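PDB 7LAP: aminoglycoside N(3)-acetyltransferase from Streptomyces griseus, which probably transfers an acetyl group from acetyl-CoA to the 3-amino group of aminoglycoside antibiotics, a modification that confers resistance. Local coordinates for residues A255-E260 / V277-R282. Sequence-based numbering, arbitrary orientation.
Sequences AGIGRE and VEFGVR
Phe279 reaches out from helix 273-289 and meets Ile257 and Ala255 along one side of its ring, in a small, wholly apolar contact at the protein surface. CG of Phe279 is anti to the backbone N (chi1 -176°), which carries the ring off the helix toward the turn that precedes strand 259-263. Ile257 approaches obliquely, near the root of the ring: the terminal methyl CD1 lies 3.8 Å from CD2 of Phe279 and 3.9 Å from its CB. The extended outer torsion of Ile257 (chi2 165°) pushes that methyl forward. Farther out along the same ring side, the CB methyl of Ala255 sits 3.7 Å from Phe279 CE2. The two methyls therefore follow the CD2-CE2 bond, one at each atom. Ser251 and Met252 of helix 244-254 also touch the Phe279 side chain, and Met252 packs on Ile257 as well. Between Ala255 and Ile257, Gly256 adopts positive phi (85°) and turns the chain out of helix 244-254. The contact thus packs a Schellman-type helix C-terminus, leading into strand 259-263, outermost in this chain's mixed sheet, against the C-terminal helix 273-289 of this Antibiotic_NAT family enzyme.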
loop_
_atom_site.group_PDB
_atom_site.type_symbol
_atom_site.label_atom_id
_atom_site.label_comp_id
_atom_site.label_asym_id
_atom_site.label_seq_id
_atom_site.Cartn_x
_atom_site.Cartn_y
_atom_site.Cartn_z
ATOM N N ALA B 255 -12.528 -24.701 -23.933
ATOM C CA ALA B 255 -12.815 -24.451 -25.339
ATOM C C ALA B 255 -11.587 -24.009 -26.132
ATOM O O ALA B 255 -11.734 -23.639 -27.303
ATOM C CB ALA B 255 -13.902 -23.381 -25.463
ATOM N N GLY B 256 -10.399 -23.990 -25.523
ATOM C CA GLY B 256 -9.183 -23.608 -26.215
ATOM C C GLY B 256 -8.883 -22.126 -26.275
ATOM O O GLY B 256 -8.033 -21.719 -27.077
ATOM N N ILE B 257 -9.542 -21.299 -25.471
ATOM C CA ILE B 257 -9.260 -19.869 -25.424
ATOM C C ILE B 257 -8.395 -19.615 -24.193
ATOM O O ILE B 257 -8.855 -19.779 -23.059
ATOM C CB ILE B 257 -10.550 -19.046 -25.380
ATOM C CG1 ILE B 257 -11.339 -19.233 -26.678
ATOM C CG2 ILE B 257 -10.256 -17.594 -25.153
ATOM C CD1 ILE B 257 -12.766 -18.767 -26.591
ATOM N N GLY B 258 -7.157 -19.199 -24.397
ATOM C CA GLY B 258 -6.269 -18.944 -23.279
ATOM C C GLY B 258 -5.153 -19.980 -23.211
ATOM O O GLY B 258 -5.324 -21.148 -23.573
ATOM N N ARG B 259 -3.984 -19.541 -22.771
ATOM C CA ARG B 259 -2.828 -20.409 -22.677
ATOM C C ARG B 259 -2.403 -20.423 -21.219
ATOM O O ARG B 259 -2.372 -19.376 -20.569
ATOM C CB ARG B 259 -1.680 -19.922 -23.601
ATOM C CG ARG B 259 -0.331 -20.633 -23.344
ATOM C CD ARG B 259 0.610 -20.595 -24.559
ATOM N NE ARG B 259 2.003 -20.948 -24.226
ATOM C CZ ARG B 259 2.488 -22.195 -24.178
ATOM N NH1 ARG B 259 1.703 -23.236 -24.447
ATOM N NH2 ARG B 259 3.774 -22.412 -23.881
ATOM N N GLU B 260 -2.090 -21.609 -20.703
ATOM C CA GLU B 260 -1.684 -21.768 -19.317
ATOM C C GLU B 260 -0.194 -22.058 -19.232
ATOM O O GLU B 260 0.371 -22.741 -20.086
ATOM C CB GLU B 260 -2.467 -22.899 -18.643
ATOM C CG GLU B 260 -3.972 -22.751 -18.838
ATOM C CD GLU B 260 -4.786 -23.401 -17.715
ATOM O OE1 GLU B 260 -4.475 -23.168 -16.517
ATOM O OE2 GLU B 260 -5.731 -24.155 -18.040
ATOM N N VAL B 277 -14.116 -12.066 -24.099
ATOM C CA VAL B 277 -15.381 -11.360 -23.919
ATOM C C VAL B 277 -16.456 -11.974 -24.798
ATOM O O VAL B 277 -17.587 -12.209 -24.351
ATOM C CB VAL B 277 -15.212 -9.855 -24.215
ATOM C CG1 VAL B 277 -16.551 -9.243 -24.568
ATOM C CG2 VAL B 277 -14.672 -9.168 -23.020
ATOM N N GLU B 278 -16.134 -12.222 -26.066
ATOM C CA GLU B 278 -17.085 -12.899 -26.946
ATOM C C GLU B 278 -17.558 -14.219 -26.335
ATOM O O GLU B 278 -18.755 -14.519 -26.319
ATOM C CB GLU B 278 -16.435 -13.126 -28.305
ATOM C CG GLU B 278 -17.205 -14.016 -29.255
ATOM C CD GLU B 278 -16.489 -14.146 -30.584
ATOM O OE1 GLU B 278 -15.240 -14.280 -30.581
ATOM O OE2 GLU B 278 -17.166 -14.097 -31.629
ATOM N N PHE B 279 -16.630 -15.011 -25.792
ATOM C CA PHE B 279 -17.034 -16.260 -25.157
ATOM C C PHE B 279 -17.914 -15.995 -23.943
ATOM O O PHE B 279 -18.901 -16.704 -23.714
ATOM C CB PHE B 279 -15.797 -17.070 -24.754
ATOM C CG PHE B 279 -16.115 -18.425 -24.184
ATOM C CD1 PHE B 279 -16.418 -18.573 -22.830
ATOM C CD2 PHE B 279 -16.101 -19.559 -25.003
ATOM C CE1 PHE B 279 -16.710 -19.833 -22.299
ATOM C CE2 PHE B 279 -16.398 -20.822 -24.482
ATOM C CZ PHE B 279 -16.707 -20.961 -23.126
ATOM N N GLY B 280 -17.557 -14.990 -23.140
ATOM C CA GLY B 280 -18.269 -14.771 -21.895
ATOM C C GLY B 280 -19.703 -14.340 -22.130
ATOM O O GLY B 280 -20.630 -14.824 -21.469
ATOM N N VAL B 281 -19.917 -13.449 -23.094
ATOM C CA VAL B 281 -21.279 -12.990 -23.329
ATOM C C VAL B 281 -22.123 -14.122 -23.894
ATOM O O VAL B 281 -23.281 -14.300 -23.509
ATOM C CB VAL B 281 -21.272 -11.754 -24.242
ATOM C CG1 VAL B 281 -20.722 -10.563 -23.503
ATOM C CG2 VAL B 281 -20.436 -12.006 -25.440
ATOM N N ARG B 282 -21.543 -14.934 -24.779
ATOM C CA ARG B 282 -22.279 -16.072 -25.310
ATOM C C ARG B 282 -22.572 -17.092 -24.215
ATOM O O ARG B 282 -23.646 -17.703 -24.186
ATOM C CB ARG B 282 -21.507 -16.715 -26.461
ATOM C CG ARG B 282 -22.157 -17.991 -26.991
ATOM C CD ARG B 282 -21.658 -18.307 -28.385
ATOM N NE ARG B 282 -20.203 -18.230 -28.389
ATOM C CZ ARG B 282 -19.400 -19.208 -27.977
ATOM N NH1 ARG B 282 -19.913 -20.367 -27.562
ATOM N NH2 ARG B 282 -18.081 -19.033 -27.993
#